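Local coordinates for protein cysteine synthase 3 (Entamoeba histolytica, PDB 6KR5) that probably makes L-cysteine from O-acetyl-L-serine and sulfide, as an O-acetylserine sulfhydrylase that uses pyridoxal 5'-phosphate as cofactor, at residues B[177-191]-B[204-216]. Sequence-based numbering, arbitrary orientation.
Sequences WEDTNGEVDIIVSAV and LKKKKKGVKVVAV. With PLP (pyridoxal-5'-phosphate), chain D.
I187 bonds through its N to K212 O (2.9 Å) and through its O to V214 N, two rungs of a parallel backbone ladder joining residues 185-191 to 212-216. It illustrates how a beta-alpha-beta unit closes, the axes of strands 186-190 and 212-216 being inclined by 20°.

Apolar contacts line both faces of this pair. On one, I186 CG2 meets V214 CG2 and V188 CG1 meets V216 CG2 (3.6 Å); on the other, the CG2 methyls of I187 and V213 lie alongside each other.

Polar and aromatic contacts join the preceding loops and helix ends. With CG opposite the backbone N (chi1 -175°) and the rest extended, the K208 chain carries NZ to G182 O (2.9 Å), in the carbonyl plane on a lone pair. NZ also bonds V184 O (3.0 Å), but from above its carbonyl plane. Its salt bridge to D185 OD1 (3.5 Å) includes only a weak hydrogen bond; D185 OD2 instead accepts from T301 N. K207 CD makes a CH-pi contact 3.7 Å from the centroid of the W177 five-membered ring, while G182 CA lies under the opposite face, toward the rim of the six-membered ring.

Helix 195-207 links the two strands, strand 301-306 flanks 186-190, helix 279-292 packs on V188 and V216, and A190 and V191 border the cofactor pocket.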
loop_
_atom_site.group_PDB
_atom_site.type_symbol
_atom_site.label_atom_id
_atom_site.label_comp_id
_atom_site.label_asym_id
_atom_site.label_seq_id
_atom_site.Cartn_x
_atom_site.Cartn_y
_atom_site.Cartn_z
ATOM N N TRP B 177 -14.128 17.071 -3.593
ATOM C CA TRP B 177 -15.108 17.890 -4.297
ATOM C C TRP B 177 -15.498 17.252 -5.622
ATOM O O TRP B 177 -16.685 17.110 -5.933
ATOM C CB TRP B 177 -14.551 19.292 -4.516
ATOM C CG TRP B 177 -15.576 20.210 -5.093
ATOM C CD1 TRP B 177 -15.605 20.716 -6.361
ATOM C CD2 TRP B 177 -16.744 20.701 -4.433
ATOM N NE1 TRP B 177 -16.721 21.514 -6.524
ATOM C CE2 TRP B 177 -17.431 21.521 -5.351
ATOM C CE3 TRP B 177 -17.269 20.544 -3.144
ATOM C CZ2 TRP B 177 -18.619 22.178 -5.019
ATOM C CZ3 TRP B 177 -18.450 21.187 -2.819
ATOM C CH2 TRP B 177 -19.111 21.997 -3.755
ATOM N N GLU B 178 -14.506 16.846 -6.410
ATOM C CA GLU B 178 -14.790 16.272 -7.721
ATOM C C GLU B 178 -15.450 14.900 -7.602
ATOM O O GLU B 178 -16.435 14.612 -8.292
ATOM C CB GLU B 178 -13.500 16.174 -8.539
ATOM C CG GLU B 178 -12.931 17.508 -9.007
ATOM C CD GLU B 178 -13.728 18.122 -10.141
ATOM O OE1 GLU B 178 -14.297 17.363 -10.951
ATOM O OE2 GLU B 178 -13.771 19.368 -10.231
ATOM N N ASP B 179 -14.914 14.031 -6.740
ATOM C CA ASP B 179 -15.441 12.672 -6.653
ATOM C C ASP B 179 -16.894 12.658 -6.178
ATOM O O ASP B 179 -17.687 11.821 -6.630
ATOM C CB ASP B 179 -14.561 11.815 -5.735
ATOM C CG ASP B 179 -13.207 11.495 -6.349
ATOM O OD1 ASP B 179 -13.011 11.748 -7.556
ATOM O OD2 ASP B 179 -12.339 10.974 -5.623
ATOM N N THR B 180 -17.268 13.566 -5.264
ATOM C CA THR B 180 -18.648 13.612 -4.784
ATOM C C THR B 180 -19.529 14.542 -5.602
ATOM O O THR B 180 -20.696 14.711 -5.250
ATOM C CB THR B 180 -18.733 14.031 -3.302
ATOM O OG1 THR B 180 -18.313 15.395 -3.149
ATOM C CG2 THR B 180 -17.888 13.114 -2.408
ATOM N N ASN B 181 -19.018 15.108 -6.689
ATOM C CA ASN B 181 -19.805 16.066 -7.514
ATOM C C ASN B 181 -20.380 17.167 -6.619
ATOM O O ASN B 181 -21.526 17.538 -6.814
ATOM C CB ASN B 181 -20.886 15.392 -8.360
ATOM C CG ASN B 181 -20.354 14.211 -9.126
ATOM O OD1 ASN B 181 -20.912 13.129 -9.060
ATOM N ND2 ASN B 181 -19.293 14.418 -9.874
ATOM N N GLY B 182 -19.599 17.644 -5.662
ATOM C CA GLY B 182 -20.055 18.701 -4.785
ATOM C C GLY B 182 -21.052 18.293 -3.723
ATOM O O GLY B 182 -21.567 19.173 -3.027
ATOM N N GLU B 183 -21.322 16.990 -3.556
ATOM C CA GLU B 183 -22.337 16.531 -2.611
ATOM C C GLU B 183 -21.828 16.412 -1.178
ATOM O O GLU B 183 -22.655 16.264 -0.270
ATOM C CB GLU B 183 -22.902 15.172 -3.048
ATOM C CG GLU B 183 -23.612 15.170 -4.405
ATOM C CD GLU B 183 -24.880 15.996 -4.405
ATOM O OE1 GLU B 183 -25.518 16.102 -3.334
ATOM O OE2 GLU B 183 -25.240 16.539 -5.474
ATOM N N VAL B 184 -20.508 16.468 -0.956
ATOM C CA VAL B 184 -19.944 16.272 0.381
ATOM C C VAL B 184 -20.610 17.217 1.370
ATOM O O VAL B 184 -20.717 18.424 1.129
ATOM C CB VAL B 184 -18.408 16.454 0.352
ATOM C CG1 VAL B 184 -18.005 17.796 -0.258
ATOM C CG2 VAL B 184 -17.806 16.291 1.754
ATOM N N ASP B 185 -21.056 16.667 2.495
ATOM C CA ASP B 185 -21.734 17.439 3.530
ATOM C C ASP B 185 -20.932 17.558 4.813
ATOM O O ASP B 185 -21.007 18.583 5.486
ATOM C CB ASP B 185 -23.086 16.810 3.874
ATOM C CG ASP B 185 -24.121 17.005 2.786
ATOM O OD1 ASP B 185 -24.331 18.167 2.366
ATOM O OD2 ASP B 185 -24.730 15.999 2.360
ATOM N N ILE B 186 -20.214 16.504 5.186
ATOM C CA ILE B 186 -19.450 16.459 6.429
ATOM C C ILE B 186 -18.104 15.848 6.082
ATOM O O ILE B 186 -18.048 14.899 5.297
ATOM C CB ILE B 186 -20.172 15.627 7.514
ATOM C CG1 ILE B 186 -21.620 16.108 7.694
ATOM C CG2 ILE B 186 -19.415 15.685 8.838
ATOM C CD1 ILE B 186 -22.414 15.307 8.680
ATOM N N ILE B 187 -17.022 16.421 6.614
ATOM C CA ILE B 187 -15.683 15.847 6.505
ATOM C C ILE B 187 -15.189 15.521 7.911
ATOM O O ILE B 187 -15.282 16.358 8.818
ATOM C CB ILE B 187 -14.716 16.790 5.759
ATOM C CG1 ILE B 187 -13.313 16.191 5.667
ATOM C CG2 ILE B 187 -14.677 18.187 6.397
ATOM C CD1 ILE B 187 -13.222 15.049 4.683
ATOM N N VAL B 188 -14.709 14.290 8.101
ATOM C CA VAL B 188 -14.266 13.785 9.399
ATOM C C VAL B 188 -12.782 13.468 9.292
ATOM O O VAL B 188 -12.375 12.669 8.431
ATOM C CB VAL B 188 -15.053 12.530 9.819
ATOM C CG1 VAL B 188 -14.681 12.109 11.226
ATOM C CG2 VAL B 188 -16.547 12.760 9.729
ATOM N N SER B 189 -11.973 14.086 10.155
ATOM C CA SER B 189 -10.530 13.899 10.090
ATOM C C SER B 189 -9.972 13.783 11.503
ATOM O O SER B 189 -10.170 14.686 12.329
ATOM C CB SER B 189 -9.879 15.063 9.325
ATOM O OG SER B 189 -8.492 15.162 9.592
ATOM N N ALA B 190 -9.273 12.683 11.785
ATOM C CA ALA B 190 -8.527 12.561 13.036
ATOM C C ALA B 190 -7.250 13.403 12.977
ATOM O O ALA B 190 -6.552 13.424 11.956
ATOM C CB ALA B 190 -8.193 11.094 13.309
ATOM N N VAL B 191 -6.929 14.087 14.084
ATOM C CA VAL B 191 -5.981 15.207 14.079
ATOM C C VAL B 191 -4.630 14.785 14.649
ATOM O O VAL B 191 -4.523 14.398 15.822
ATOM C CB VAL B 191 -6.534 16.409 14.861
ATOM C CG1 VAL B 191 -5.450 17.496 14.966
ATOM C CG2 VAL B 191 -7.781 16.941 14.186
ATOM N N LEU B 204 -12.774 22.923 1.343
ATOM C CA LEU B 204 -14.155 22.557 1.053
ATOM C C LEU B 204 -15.099 23.709 1.378
ATOM O O LEU B 204 -16.047 23.969 0.629
ATOM C CB LEU B 204 -14.553 21.299 1.823
ATOM C CG LEU B 204 -13.946 19.992 1.303
ATOM C CD1 LEU B 204 -14.417 18.816 2.148
ATOM C CD2 LEU B 204 -14.308 19.790 -0.161
ATOM N N LYS B 205 -14.853 24.421 2.483
ATOM C CA LYS B 205 -15.782 25.479 2.870
ATOM C C LYS B 205 -15.735 26.650 1.896
ATOM O O LYS B 205 -16.730 27.368 1.748
ATOM C CB LYS B 205 -15.496 25.946 4.299
ATOM C CG LYS B 205 -16.264 25.159 5.356
ATOM C CD LYS B 205 -15.827 25.521 6.779
ATOM C CE LYS B 205 -16.781 24.889 7.786
ATOM N NZ LYS B 205 -16.326 25.032 9.194
ATOM N N LYS B 206 -14.645 26.799 1.168
ATOM C CA LYS B 206 -14.589 27.877 0.154
ATOM C C LYS B 206 -15.571 27.527 -0.964
ATOM O O LYS B 206 -16.165 28.430 -1.533
ATOM C CB LYS B 206 -13.191 27.975 -0.454
ATOM C CG LYS B 206 -12.335 29.096 0.095
ATOM C CD LYS B 206 -11.115 29.393 -0.741
ATOM C CE LYS B 206 -9.885 28.705 -0.194
ATOM N NZ LYS B 206 -9.453 29.291 1.098
ATOM N N LYS B 207 -15.717 26.244 -1.255
ATOM C CA LYS B 207 -16.609 25.823 -2.328
ATOM C C LYS B 207 -18.051 25.661 -1.867
ATOM O O LYS B 207 -18.979 25.853 -2.662
ATOM C CB LYS B 207 -16.099 24.515 -2.947
ATOM C CG LYS B 207 -14.891 24.737 -3.873
ATOM C CD LYS B 207 -14.125 23.460 -4.187
ATOM C CE LYS B 207 -12.908 23.757 -5.073
ATOM N NZ LYS B 207 -12.228 22.508 -5.553
ATOM N N LYS B 208 -18.261 25.340 -0.593
ATOM C CA LYS B 208 -19.590 25.001 -0.092
ATOM C C LYS B 208 -19.590 25.345 1.394
ATOM O O LYS B 208 -19.050 24.588 2.206
ATOM C CB LYS B 208 -19.890 23.530 -0.349
ATOM C CG LYS B 208 -21.285 23.045 0.009
ATOM C CD LYS B 208 -21.451 21.589 -0.417
ATOM C CE LYS B 208 -22.725 20.974 0.103
ATOM N NZ LYS B 208 -22.923 19.596 -0.443
ATOM N N LYS B 209 -20.179 26.499 1.735
ATOM C CA LYS B 209 -20.008 27.066 3.070
ATOM C C LYS B 209 -20.580 26.169 4.161
ATOM O O LYS B 209 -20.071 26.172 5.294
ATOM C CB LYS B 209 -20.658 28.453 3.135
ATOM C CG LYS B 209 -19.877 29.544 2.412
ATOM C CD LYS B 209 -18.683 30.013 3.233
ATOM C CE LYS B 209 -17.756 30.916 2.426
ATOM N NZ LYS B 209 -17.213 30.205 1.228
ATOM N N GLY B 210 -21.622 25.403 3.855
ATOM C CA GLY B 210 -22.304 24.581 4.828
ATOM C C GLY B 210 -21.665 23.248 5.144
ATOM O O GLY B 210 -22.261 22.467 5.892
ATOM N N VAL B 211 -20.483 22.948 4.598
ATOM C CA VAL B 211 -19.820 21.691 4.927
ATOM C C VAL B 211 -19.418 21.728 6.394
ATOM O O VAL B 211 -18.816 22.704 6.861
ATOM C CB VAL B 211 -18.605 21.455 4.013
ATOM C CG1 VAL B 211 -17.719 20.326 4.560
ATOM C CG2 VAL B 211 -19.058 21.131 2.605
ATOM N N LYS B 212 -19.781 20.681 7.129
ATOM C CA LYS B 212 -19.442 20.545 8.539
ATOM C C LYS B 212 -18.089 19.855 8.667
ATOM O O LYS B 212 -17.850 18.832 8.023
ATOM C CB LYS B 212 -20.523 19.741 9.264
ATOM C CG LYS B 212 -20.300 19.593 10.755
ATOM C CD LYS B 212 -21.390 18.735 11.393
ATOM C CE LYS B 212 -21.233 18.685 12.908
ATOM N NZ LYS B 212 -22.277 17.804 13.523
ATOM N N VAL B 213 -17.210 20.419 9.489
ATOM C CA VAL B 213 -15.866 19.892 9.704
ATOM C C VAL B 213 -15.814 19.248 11.083
ATOM O O VAL B 213 -16.026 19.923 12.098
ATOM C CB VAL B 213 -14.814 20.997 9.563
ATOM C CG1 VAL B 213 -13.438 20.465 9.949
ATOM C CG2 VAL B 213 -14.819 21.520 8.132
ATOM N N VAL B 214 -15.515 17.950 11.128
ATOM C CA VAL B 214 -15.468 17.199 12.378
ATOM C C VAL B 214 -14.027 16.774 12.636
ATOM O O VAL B 214 -13.452 16.005 11.856
ATOM C CB VAL B 214 -16.398 15.978 12.329
ATOM C CG1 VAL B 214 -16.286 15.163 13.612
ATOM C CG2 VAL B 214 -17.849 16.417 12.087
ATOM N N ALA B 215 -13.449 17.250 13.736
ATOM C CA ALA B 215 -12.117 16.836 14.161
ATOM C C ALA B 215 -12.235 15.714 15.187
ATOM O O ALA B 215 -13.120 15.747 16.045
ATOM C CB ALA B 215 -11.350 18.017 14.763
ATOM N N VAL B 216 -11.329 14.735 15.112
ATOM C CA VAL B 216 -11.352 13.560 15.976
ATOM C C VAL B 216 -10.051 13.485 16.762
ATOM O O VAL B 216 -8.966 13.688 16.207
ATOM C CB VAL B 216 -11.562 12.276 15.146
ATOM C CG1 VAL B 216 -11.613 11.019 16.027
ATOM C CG2 VAL B 216 -12.814 12.411 14.297
HETATM N N1 PLP D . -3.162 9.183 11.247
HETATM C C2 PLP D . -1.932 8.878 10.732
HETATM C C2A PLP D . -1.541 7.437 10.628
HETATM C C3 PLP D . -1.086 9.892 10.318
HETATM O O3 PLP D . 0.140 9.565 9.812
HETATM C C4 PLP D . -1.489 11.217 10.422
HETATM C C4A PLP D . -0.562 12.329 10.083
HETATM O O4A PLP D . 0.592 12.082 9.709
HETATM C C5 PLP D . -2.746 11.514 10.944
HETATM C C6 PLP D . -3.567 10.489 11.356
HETATM C C5A PLP D . -3.233 12.934 11.131
HETATM O O4P PLP D . -3.223 13.717 9.970
HETATM P P PLP D . -2.866 15.268 10.156
HETATM O O1P PLP D . -3.751 15.819 11.259
HETATM O O2P PLP D . -1.421 15.351 10.557
HETATM O O3P PLP D . -3.129 15.922 8.848
HETATM O O HOH W 1 -24.690 19.378 -2.663
HETATM O O HOH W 2 -23.677 20.630 3.443
HETATM O O HOH W 3 -23.447 19.712 6.176
HETATM O O HOH W 4 -25.695 18.808 0.282
#